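Local structure of cephalosporin hydroxylase CMCI (Streptomyces clavuligerus, 2BM8) at residues B[68-73]-B[96-101]; B[74-79]-B[180-185]; B[164-169]-B[190-195]. The protein probably takes part in 7-alpha-methoxylation of the cephalosporin nucleus during cephamycin biosynthesis, using a Rossmann-like methyltransferase fold. The protein carries 3 engineered substitutions. All coordinates share one frame; numbering follows the deposited sequence.

The three contacts pack helices against each other and against the mixed sheet of a Rossmann-like methyltransferase fold. Interactions 1 and 2 share helix 67-80: its first part meets helix 94-106, its later part strand 182-185, with centres about 11 Å apart and direct packing between them. Interaction 3 joins helices 165-175 and 189-195, which come just before and just after strand 182-185; its centre lies about 20 Å from interaction 2 and about 23 Å from interaction 1. Along the chain, interaction 1 closes before interaction 3 opens, whereas interaction 2 crosses both. Strand 182-185 takes helix 67-80 on the face of Tyr182 and Ile184 and helix 165-175 on that of Phe183 and Ile185, as in a three-layer alpha/beta/alpha core.

Interaction 1 (B[68-73]-B[96-101]); sequences DTQAVY and LAWFRD
Gln70 and Tyr73 meet Trp98 and Phe99 in a buried, largely aromatic contact between helices 67-80 and 94-106, which come just before and just after strand 84-88 in the chain of this Rossmann-like methyltransferase fold. The segment axes come no closer than 12.2 Å and cross at -38°, so large side chains span the distance. Trp98 does most of this: its CG is anti to the backbone N (chi1 -178°), which sends the indole straight across to the first helix. Gln70 CG lies over the six-membered ring in a CH-pi contact, 4.1 Å from the centroid, and the far corner of the indole, Trp98 CH2, comes to 3.4 Å from Gln70 O. Tyr73 CB reaches the edge of the same ring, 3.9 Å from Trp98 CH2. Beside it, Phe99 turns its edge to the face of Tyr73 in a T-shaped pair, centroids 5.2 Å apart and planes at 87°, with Phe99 CZ over the middle of the phenol ring. Phe99 also rests on Ile85 and Val112 of the sheet, while Tyr73 OH hydrogen-bonds Glu186. One water bridges the polar ends, donating to Gln70 OE1 at 2.9 Å and accepting from Trp98 NE1 at 3.3 Å. Because Gln70 NE2 hydrogen-bonds Lys65 O, both ends of the amide are engaged, which should fix its flip, and the indole N-H is satisfied within a contact that is mostly aromatic.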
loop_
_atom_site.group_PDB
_atom_site.type_symbol
_atom_site.label_atom_id
_atom_site.label_comp_id
_atom_site.label_asym_id
_atom_site.label_seq_id
_atom_site.Cartn_x
_atom_site.Cartn_y
_atom_site.Cartn_z
ATOM N N ASP B 68 9.387 -15.899 11.543
ATOM C CA ASP B 68 10.212 -15.858 10.350
ATOM C C ASP B 68 11.678 -16.007 10.730
ATOM O O ASP B 68 12.451 -16.626 10.002
ATOM C CB ASP B 68 9.934 -14.561 9.579
ATOM C CG ASP B 68 8.457 -14.459 9.158
ATOM O OD1 ASP B 68 7.944 -15.465 8.590
ATOM O OD2 ASP B 68 7.710 -13.460 9.384
ATOM N N THR B 69 12.056 -15.444 11.874
ATOM C CA THR B 69 13.416 -15.588 12.385
ATOM C C THR B 69 13.733 -17.017 12.865
ATOM O O THR B 69 14.801 -17.553 12.562
ATOM C CB THR B 69 13.628 -14.592 13.505
ATOM O OG1 THR B 69 13.547 -13.275 12.961
ATOM C CG2 THR B 69 15.039 -14.676 14.062
ATOM N N GLN B 70 12.796 -17.603 13.613
ATOM C CA GLN B 70 12.866 -18.998 14.015
ATOM C C GLN B 70 13.072 -19.896 12.799
ATOM O O GLN B 70 13.898 -20.804 12.842
ATOM C CB GLN B 70 11.587 -19.411 14.747
ATOM C CG GLN B 70 11.422 -18.816 16.142
ATOM C CD GLN B 70 10.039 -19.109 16.729
ATOM O OE1 GLN B 70 9.578 -20.266 16.703
ATOM N NE2 GLN B 70 9.373 -18.071 17.244
ATOM N N ALA B 71 12.340 -19.633 11.721
ATOM C CA ALA B 71 12.475 -20.410 10.474
ATOM C C ALA B 71 13.883 -20.349 9.861
ATOM O O ALA B 71 14.422 -21.358 9.424
ATOM C CB ALA B 71 11.458 -19.943 9.435
ATOM N N VAL B 72 14.460 -19.155 9.820
ATOM C CA VAL B 72 15.816 -18.973 9.335
ATOM C C VAL B 72 16.818 -19.738 10.219
ATOM O O VAL B 72 17.606 -20.525 9.705
ATOM C CB VAL B 72 16.180 -17.473 9.261
ATOM C CG1 VAL B 72 17.680 -17.289 9.084
ATOM C CG2 VAL B 72 15.403 -16.797 8.147
ATOM N N TYR B 73 16.764 -19.524 11.534
ATOM C CA TYR B 73 17.654 -20.243 12.461
ATOM C C TYR B 73 17.469 -21.760 12.396
ATOM O O TYR B 73 18.383 -22.505 12.667
ATOM C CB TYR B 73 17.470 -19.783 13.914
ATOM C CG TYR B 73 18.203 -18.501 14.258
ATOM C CD1 TYR B 73 17.508 -17.377 14.657
ATOM C CD2 TYR B 73 19.593 -18.423 14.203
ATOM C CE1 TYR B 73 18.159 -16.198 14.967
ATOM C CE2 TYR B 73 20.268 -17.244 14.519
ATOM C CZ TYR B 73 19.542 -16.126 14.896
ATOM O OH TYR B 73 20.169 -14.938 15.225
ATOM N N LEU B 96 17.238 -19.034 24.406
ATOM C CA LEU B 96 18.207 -20.061 24.844
ATOM C C LEU B 96 17.598 -21.474 24.905
ATOM O O LEU B 96 18.153 -22.417 24.353
ATOM C CB LEU B 96 18.727 -19.731 26.237
ATOM C CG LEU B 96 19.937 -18.825 26.416
ATOM C CD1 LEU B 96 20.131 -17.855 25.275
ATOM C CD2 LEU B 96 19.805 -18.103 27.742
ATOM N N ALA B 97 16.474 -21.612 25.608
ATOM C CA ALA B 97 15.788 -22.887 25.717
ATOM C C ALA B 97 15.334 -23.385 24.356
ATOM O O ALA B 97 15.353 -24.588 24.103
ATOM C CB ALA B 97 14.599 -22.774 26.641
ATOM N N TRP B 98 14.932 -22.461 23.485
ATOM C CA TRP B 98 14.489 -22.798 22.141
ATOM C C TRP B 98 15.650 -23.388 21.347
ATOM O O TRP B 98 15.516 -24.459 20.771
ATOM C CB TRP B 98 13.905 -21.568 21.430
ATOM C CG TRP B 98 13.396 -21.865 20.053
ATOM C CD1 TRP B 98 12.255 -22.513 19.736
ATOM C CD2 TRP B 98 14.033 -21.554 18.822
ATOM N NE1 TRP B 98 12.121 -22.615 18.373
ATOM C CE2 TRP B 98 13.211 -22.036 17.789
ATOM C CE3 TRP B 98 15.215 -20.902 18.481
ATOM C CZ2 TRP B 98 13.534 -21.899 16.453
ATOM C CZ3 TRP B 98 15.532 -20.754 17.153
ATOM C CH2 TRP B 98 14.700 -21.260 16.155
ATOM N N PHE B 99 16.787 -22.709 21.346
ATOM C CA PHE B 99 17.975 -23.200 20.645
ATOM C C PHE B 99 18.396 -24.575 21.154
ATOM O O PHE B 99 18.761 -25.444 20.365
ATOM C CB PHE B 99 19.160 -22.243 20.812
ATOM C CG PHE B 99 19.173 -21.109 19.837
ATOM C CD1 PHE B 99 19.254 -19.798 20.284
ATOM C CD2 PHE B 99 19.134 -21.343 18.473
ATOM C CE1 PHE B 99 19.278 -18.746 19.391
ATOM C CE2 PHE B 99 19.164 -20.290 17.573
ATOM C CZ PHE B 99 19.231 -18.991 18.040
ATOM N N ARG B 100 18.361 -24.743 22.475
ATOM C CA ARG B 100 18.670 -26.012 23.123
ATOM C C ARG B 100 17.694 -27.097 22.695
ATOM O O ARG B 100 18.095 -28.156 22.251
ATOM C CB ARG B 100 18.629 -25.862 24.646
ATOM C CG ARG B 100 19.206 -27.055 25.390
ATOM C CD ARG B 100 18.184 -28.157 25.755
ATOM N NE ARG B 100 16.932 -27.612 26.289
ATOM C CZ ARG B 100 16.794 -27.099 27.510
ATOM N NH1 ARG B 100 17.818 -27.050 28.348
ATOM N NH2 ARG B 100 15.631 -26.619 27.900
ATOM N N ASP B 101 16.407 -26.830 22.840
ATOM C CA ASP B 101 15.379 -27.788 22.435
ATOM C C ASP B 101 15.570 -28.206 20.987
ATOM O O ASP B 101 15.567 -29.384 20.682
ATOM C CB ASP B 101 13.992 -27.185 22.583
ATOM C CG ASP B 101 13.546 -27.093 24.011
ATOM O OD1 ASP B 101 14.237 -27.567 24.924
ATOM O OD2 ASP B 101 12.492 -26.542 24.312
HETATM O O HOH W 1 9.903 -23.064 15.992
#

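Interaction 2 (B[74-79]-B[180-185]); sequences HDMLWE and GDYFII
Met76 lays its sulfur over the middle of the Tyr182 ring: SD sits 4.1 Å from the ring centroid and only 9° off the normal, a face-on Met-aromatic contact. It is part of the packing of helix 67-80 onto the central sheet of the Rossmann-like methyltransferase fold, here onto strand 182-185. Helix and strand run nearly antiparallel, at 171°, with their segment axes 12.8 Å apart, a separation that long side chains have to fill. Met76 does so by staying extended through CB and CG, which carries the sulfur straight out to the sheet, and then bending at the last torsion (chi3 -64°). That bend sets the methyl above the rim of the ring, with Met76 CE 4.1 Å from Tyr182 CE2.

Tyr182 and Ile184, two residues apart on the strand, both point their CB toward the helix, and the methionine end settles against the pair. Ile156 and Val228, on the strands flanking 182-185, also touch Met76, so the side chain touches residues of three neighbouring strands. With an alanine here the thioether is gone, which would probably open a gap over the Tyr182 ring and deprive Ile184 CD1 of its contact with the helix.

The polar ends at the margin look elsewhere. Tyr182 OH hydrogen-bonds Asp214; Glu79 uses OE1 for Tyr217 OH and OE2 for a salt bridge with Arg34 of the second subunit. Glu79 OE1 passes Tyr182 OH at 4.4 Å, too far for a hydrogen bond. Next to the ring, Ile184 meets Met76 tip to tip, its CD1 being 3.9 Å from both SD and CE of the methionine.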
loop_
_atom_site.group_PDB
_atom_site.type_symbol
_atom_site.label_atom_id
_atom_site.label_comp_id
_atom_site.label_asym_id
_atom_site.label_seq_id
_atom_site.Cartn_x
_atom_site.Cartn_y
_atom_site.Cartn_z
ATOM N N HIS B 74 16.282 -22.220 12.057
ATOM C CA HIS B 74 16.065 -23.646 11.963
ATOM C C HIS B 74 16.871 -24.197 10.799
ATOM O O HIS B 74 17.582 -25.190 10.963
ATOM C CB HIS B 74 14.594 -23.977 11.788
ATOM C CG HIS B 74 14.354 -25.414 11.488
ATOM N ND1 HIS B 74 14.461 -25.927 10.216
ATOM C CD2 HIS B 74 14.062 -26.458 12.297
ATOM C CE1 HIS B 74 14.217 -27.224 10.250
ATOM N NE2 HIS B 74 13.980 -27.573 11.503
ATOM N N ASP B 75 16.763 -23.538 9.636
ATOM C CA ASP B 75 17.528 -23.915 8.439
ATOM C C ASP B 75 19.030 -23.838 8.693
ATOM O O ASP B 75 19.766 -24.717 8.303
ATOM C CB ASP B 75 17.171 -23.024 7.234
ATOM C CG ASP B 75 15.708 -23.179 6.774
ATOM O OD1 ASP B 75 15.098 -24.229 7.088
ATOM O OD2 ASP B 75 15.090 -22.292 6.110
ATOM N N MET B 76 19.468 -22.790 9.376
ATOM C CA MET B 76 20.875 -22.593 9.681
ATOM C C MET B 76 21.391 -23.700 10.587
ATOM O O MET B 76 22.423 -24.279 10.332
ATOM C CB MET B 76 21.070 -21.237 10.345
ATOM C CG MET B 76 22.525 -20.871 10.599
ATOM S SD MET B 76 22.648 -19.293 11.437
ATOM C CE MET B 76 21.955 -18.184 10.186
ATOM N N LEU B 77 20.647 -24.003 11.639
ATOM C CA LEU B 77 21.000 -25.096 12.524
ATOM C C LEU B 77 21.120 -26.409 11.758
ATOM O O LEU B 77 22.095 -27.138 11.937
ATOM C CB LEU B 77 19.978 -25.227 13.652
ATOM C CG LEU B 77 20.382 -24.506 14.931
ATOM C CD1 LEU B 77 20.839 -23.071 14.693
ATOM C CD2 LEU B 77 19.240 -24.545 15.925
ATOM N N TRP B 78 20.144 -26.671 10.886
ATOM C CA TRP B 78 20.047 -27.923 10.138
ATOM C C TRP B 78 21.217 -28.112 9.179
ATOM O O TRP B 78 21.731 -29.234 9.020
ATOM C CB TRP B 78 18.734 -27.986 9.361
ATOM C CG TRP B 78 18.518 -29.311 8.692
ATOM C CD1 TRP B 78 18.478 -29.557 7.343
ATOM C CD2 TRP B 78 18.333 -30.578 9.336
ATOM N NE1 TRP B 78 18.270 -30.896 7.118
ATOM C CE2 TRP B 78 18.185 -31.549 8.320
ATOM C CE3 TRP B 78 18.283 -30.995 10.671
ATOM C CZ2 TRP B 78 17.988 -32.913 8.597
ATOM C CZ3 TRP B 78 18.091 -32.363 10.951
ATOM C CH2 TRP B 78 17.937 -33.299 9.915
ATOM N N GLU B 79 21.652 -27.012 8.575
ATOM C CA GLU B 79 22.757 -27.020 7.622
ATOM C C GLU B 79 24.140 -27.046 8.316
ATOM O O GLU B 79 25.001 -27.841 7.964
ATOM C CB GLU B 79 22.640 -25.799 6.707
ATOM C CG GLU B 79 23.875 -25.481 5.857
ATOM C CD GLU B 79 23.703 -24.187 5.078
ATOM O OE1 GLU B 79 23.122 -23.213 5.620
ATOM O OE2 GLU B 79 24.133 -24.137 3.914
ATOM N N GLY B 180 33.382 -20.806 8.484
ATOM C CA GLY B 180 32.033 -21.340 8.599
ATOM C C GLY B 180 31.216 -20.790 9.762
ATOM O O GLY B 180 29.985 -20.753 9.664
ATOM N N ASP B 181 31.872 -20.360 10.842
ATOM C CA ASP B 181 31.175 -19.852 12.035
ATOM C C ASP B 181 30.420 -18.567 11.741
ATOM O O ASP B 181 30.850 -17.767 10.936
ATOM C CB ASP B 181 32.155 -19.603 13.187
ATOM C CG ASP B 181 32.741 -20.894 13.760
ATOM O OD1 ASP B 181 32.275 -21.996 13.401
ATOM O OD2 ASP B 181 33.676 -20.895 14.587
ATOM N N TYR B 182 29.286 -18.376 12.392
ATOM C CA TYR B 182 28.449 -17.223 12.132
ATOM C C TYR B 182 28.642 -16.151 13.201
ATOM O O TYR B 182 28.843 -16.451 14.367
ATOM C CB TYR B 182 26.988 -17.658 12.062
ATOM C CG TYR B 182 26.598 -18.229 10.713
ATOM C CD1 TYR B 182 26.785 -19.570 10.415
ATOM C CD2 TYR B 182 26.054 -17.418 9.729
ATOM C CE1 TYR B 182 26.429 -20.084 9.174
ATOM C CE2 TYR B 182 25.698 -17.930 8.494
ATOM C CZ TYR B 182 25.885 -19.255 8.226
ATOM O OH TYR B 182 25.540 -19.744 6.991
ATOM N N PHE B 183 28.654 -14.896 12.782
ATOM C CA PHE B 183 28.539 -13.778 13.696
ATOM C C PHE B 183 27.331 -13.002 13.222
ATOM O O PHE B 183 27.337 -12.499 12.109
ATOM C CB PHE B 183 29.789 -12.892 13.692
ATOM C CG PHE B 183 29.794 -11.839 14.791
ATOM C CD1 PHE B 183 30.547 -12.016 15.940
ATOM C CD2 PHE B 183 29.042 -10.674 14.672
ATOM C CE1 PHE B 183 30.560 -11.046 16.944
ATOM C CE2 PHE B 183 29.057 -9.705 15.682
ATOM C CZ PHE B 183 29.818 -9.900 16.812
ATOM N N ILE B 184 26.310 -12.917 14.076
ATOM C CA ILE B 184 25.012 -12.377 13.704
ATOM C C ILE B 184 24.603 -11.192 14.575
ATOM O O ILE B 184 24.635 -11.266 15.805
ATOM C CB ILE B 184 23.948 -13.484 13.790
ATOM C CG1 ILE B 184 24.163 -14.479 12.646
ATOM C CG2 ILE B 184 22.548 -12.897 13.703
ATOM C CD1 ILE B 184 23.498 -15.800 12.845
ATOM N N ILE B 185 24.199 -10.103 13.930
ATOM C CA ILE B 185 23.694 -8.942 14.651
ATOM C C ILE B 185 22.235 -8.785 14.322
ATOM O O ILE B 185 21.878 -8.467 13.201
ATOM C CB ILE B 185 24.488 -7.681 14.270
ATOM C CG1 ILE B 185 25.917 -7.794 14.788
ATOM C CG2 ILE B 185 23.836 -6.445 14.868
ATOM C CD1 ILE B 185 26.917 -6.989 14.032
#

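Interaction 3 (B[164-169]-B[190-195]); sequences NTFNIM and PYWYRY
Trp192 presents the far end of its indole to Thr165, edge first: Thr165 OG1 lies close to the plane of the ring, 3.5 Å from Trp192 CH2. The rest of the threonine touches the same carbon, with Thr165 CB at 3.8 Å and Thr165 CG2 at 4.1 Å from Trp192 CH2. Thr165 gets its hydroxyl there because OG1 stands beside the backbone N, opposite the carbonyl carbon (chi1 -55°). The hydroxyl makes no hydrogen bond with the indole; its polar partner is Asp159 OD1, through a weak one.

Phe166, the next residue on the helix, comes to the indole from a different side. Its ring is inclined to the six-membered ring of Trp192 by 38°, with centroids 5.7 Å apart, and the nearest atoms, Phe166 CE1 and Trp192 CZ3, are 4.3 Å from each other. The indole end is thus met by two consecutive residues, one at CH2 and the other at CZ3.

The helix that carries them, 165-175, is the connection in the beta-alpha-beta crossover from strand 155-159 to the adjacent parallel strand 182-185. Trp192 belongs to helix 189-195, which follows the second of these strands, so the contact ties the start of the crossover helix to the helical region that leads from strand 182-185 on to strand 211-214. Phe200 of helix 197-205 touches both aromatic residues, as does Leu12 of the third subunit, and Trp192 NE1 hydrogen-bonds Asn13 OD1 of that same subunit. The indole N-H is thus taken by the neighbouring subunit, while its six-membered ring meets Thr165 and Phe166 of its own chain.

Behind Thr165, Asn167 ND2 donates to Asn164 OD1 at 2.9 Å, with an N-H...O angle of 167° and the oxygen in the amide plane of Asn167.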
loop_
_atom_site.group_PDB
_atom_site.type_symbol
_atom_site.label_atom_id
_atom_site.label_comp_id
_atom_site.label_asym_id
_atom_site.label_seq_id
_atom_site.Cartn_x
_atom_site.Cartn_y
_atom_site.Cartn_z
ATOM N N ASN B 164 29.284 -2.883 22.331
ATOM C CA ASN B 164 30.680 -2.671 21.887
ATOM C C ASN B 164 30.903 -3.549 20.672
ATOM O O ASN B 164 31.953 -4.115 20.487
ATOM C CB ASN B 164 31.628 -3.034 23.046
ATOM C CG ASN B 164 33.060 -2.556 22.848
ATOM O OD1 ASN B 164 33.337 -1.560 22.174
ATOM N ND2 ASN B 164 33.989 -3.277 23.470
ATOM N N THR B 165 29.883 -3.628 19.835
ATOM C CA THR B 165 29.745 -4.694 18.858
ATOM C C THR B 165 30.960 -4.891 17.927
ATOM O O THR B 165 31.506 -5.988 17.831
ATOM C CB THR B 165 28.484 -4.426 18.032
ATOM O OG1 THR B 165 27.354 -4.281 18.913
ATOM C CG2 THR B 165 28.155 -5.620 17.118
ATOM N N PHE B 166 31.390 -3.827 17.262
ATOM C CA PHE B 166 32.516 -3.923 16.342
ATOM C C PHE B 166 33.792 -4.385 17.024
ATOM O O PHE B 166 34.540 -5.173 16.445
ATOM C CB PHE B 166 32.728 -2.601 15.605
ATOM C CG PHE B 166 31.633 -2.296 14.637
ATOM C CD1 PHE B 166 30.685 -1.318 14.921
ATOM C CD2 PHE B 166 31.522 -3.014 13.458
ATOM C CE1 PHE B 166 29.672 -1.045 14.030
ATOM C CE2 PHE B 166 30.501 -2.751 12.567
ATOM C CZ PHE B 166 29.574 -1.767 12.852
ATOM N N ASN B 167 34.030 -3.912 18.249
ATOM C CA ASN B 167 35.167 -4.381 19.045
ATOM C C ASN B 167 35.046 -5.856 19.392
ATOM O O ASN B 167 36.020 -6.591 19.306
ATOM C CB ASN B 167 35.336 -3.546 20.330
ATOM C CG ASN B 167 36.220 -2.297 20.120
ATOM O OD1 ASN B 167 37.266 -2.364 19.473
ATOM N ND2 ASN B 167 35.791 -1.162 20.675
ATOM N N ILE B 168 33.844 -6.292 19.758
ATOM C CA ILE B 168 33.580 -7.699 20.060
ATOM C C ILE B 168 33.764 -8.543 18.807
ATOM O O ILE B 168 34.210 -9.680 18.883
ATOM C CB ILE B 168 32.149 -7.876 20.619
ATOM C CG1 ILE B 168 31.997 -7.177 21.965
ATOM C CG2 ILE B 168 31.801 -9.346 20.789
ATOM C CD1 ILE B 168 30.541 -6.942 22.342
ATOM N N MET B 169 33.416 -7.970 17.659
ATOM C CA MET B 169 33.611 -8.616 16.348
ATOM C C MET B 169 35.081 -8.826 16.019
ATOM O O MET B 169 35.440 -9.868 15.501
ATOM C CB MET B 169 32.982 -7.785 15.225
ATOM C CG MET B 169 32.235 -8.585 14.175
ATOM S SD MET B 169 30.995 -7.547 13.360
ATOM C CE MET B 169 31.795 -7.208 11.839
ATOM N N PRO B 190 20.372 -2.199 10.322
ATOM C CA PRO B 190 19.604 -1.216 9.551
ATOM C C PRO B 190 19.471 0.154 10.206
ATOM O O PRO B 190 19.466 1.130 9.472
ATOM C CB PRO B 190 18.236 -1.882 9.421
ATOM C CG PRO B 190 18.575 -3.321 9.420
ATOM C CD PRO B 190 19.599 -3.429 10.533
ATOM N N TYR B 191 19.367 0.222 11.533
ATOM C CA TYR B 191 19.313 1.510 12.243
ATOM C C TYR B 191 20.667 2.248 12.257
ATOM O O TYR B 191 20.717 3.448 12.086
ATOM C CB TYR B 191 18.763 1.329 13.673
ATOM C CG TYR B 191 17.334 0.817 13.714
ATOM C CD1 TYR B 191 17.063 -0.544 13.678
ATOM C CD2 TYR B 191 16.254 1.696 13.776
ATOM C CE1 TYR B 191 15.762 -1.033 13.696
ATOM C CE2 TYR B 191 14.943 1.225 13.809
ATOM C CZ TYR B 191 14.706 -0.144 13.769
ATOM O OH TYR B 191 13.418 -0.626 13.802
ATOM N N TRP B 192 21.760 1.526 12.466
ATOM C CA TRP B 192 23.089 2.114 12.380
ATOM C C TRP B 192 23.376 2.672 10.978
ATOM O O TRP B 192 24.038 3.681 10.856
ATOM C CB TRP B 192 24.172 1.094 12.744
ATOM C CG TRP B 192 24.270 0.776 14.195
ATOM C CD1 TRP B 192 23.881 1.560 15.237
ATOM C CD2 TRP B 192 24.809 -0.416 14.771
ATOM N NE1 TRP B 192 24.132 0.922 16.427
ATOM C CE2 TRP B 192 24.705 -0.293 16.170
ATOM C CE3 TRP B 192 25.366 -1.586 14.245
ATOM C CZ2 TRP B 192 25.132 -1.295 17.055
ATOM C CZ3 TRP B 192 25.801 -2.587 15.131
ATOM C CH2 TRP B 192 25.682 -2.426 16.518
ATOM N N TYR B 193 22.880 2.014 9.936
ATOM C CA TYR B 193 23.070 2.487 8.575
ATOM C C TYR B 193 22.211 3.718 8.285
ATOM O O TYR B 193 22.590 4.578 7.481
ATOM C CB TYR B 193 22.743 1.390 7.561
ATOM C CG TYR B 193 22.967 1.823 6.136
ATOM C CD1 TYR B 193 24.206 2.293 5.722
ATOM C CD2 TYR B 193 21.946 1.776 5.199
ATOM C CE1 TYR B 193 24.427 2.698 4.396
ATOM C CE2 TYR B 193 22.163 2.177 3.860
ATOM C CZ TYR B 193 23.403 2.636 3.478
ATOM O OH TYR B 193 23.630 3.039 2.181
ATOM N N ARG B 194 21.059 3.799 8.936
ATOM C CA ARG B 194 20.179 4.949 8.781
ATOM C C ARG B 194 20.711 6.198 9.476
ATOM O O ARG B 194 20.559 7.295 8.977
ATOM C CB ARG B 194 18.788 4.636 9.336
ATOM C CG ARG B 194 17.776 5.756 9.106
ATOM C CD ARG B 194 16.331 5.307 9.149
ATOM N NE ARG B 194 15.388 6.403 8.929
ATOM C CZ ARG B 194 15.178 6.989 7.758
ATOM N NH1 ARG B 194 15.850 6.610 6.666
ATOM N NH2 ARG B 194 14.284 7.970 7.675
ATOM N N TYR B 195 21.327 6.018 10.634
ATOM C CA TYR B 195 21.761 7.133 11.457
ATOM C C TYR B 195 23.192 7.537 11.179
ATOM O O TYR B 195 23.535 8.707 11.261
ATOM C CB TYR B 195 21.586 6.754 12.930
ATOM C CG TYR B 195 20.137 6.521 13.293
ATOM C CD1 TYR B 195 19.746 5.444 14.072
ATOM C CD2 TYR B 195 19.149 7.398 12.849
ATOM C CE1 TYR B 195 18.421 5.252 14.386
ATOM C CE2 TYR B 195 17.818 7.208 13.164
ATOM C CZ TYR B 195 17.458 6.146 13.926
ATOM O OH TYR B 195 16.118 6.011 14.210
#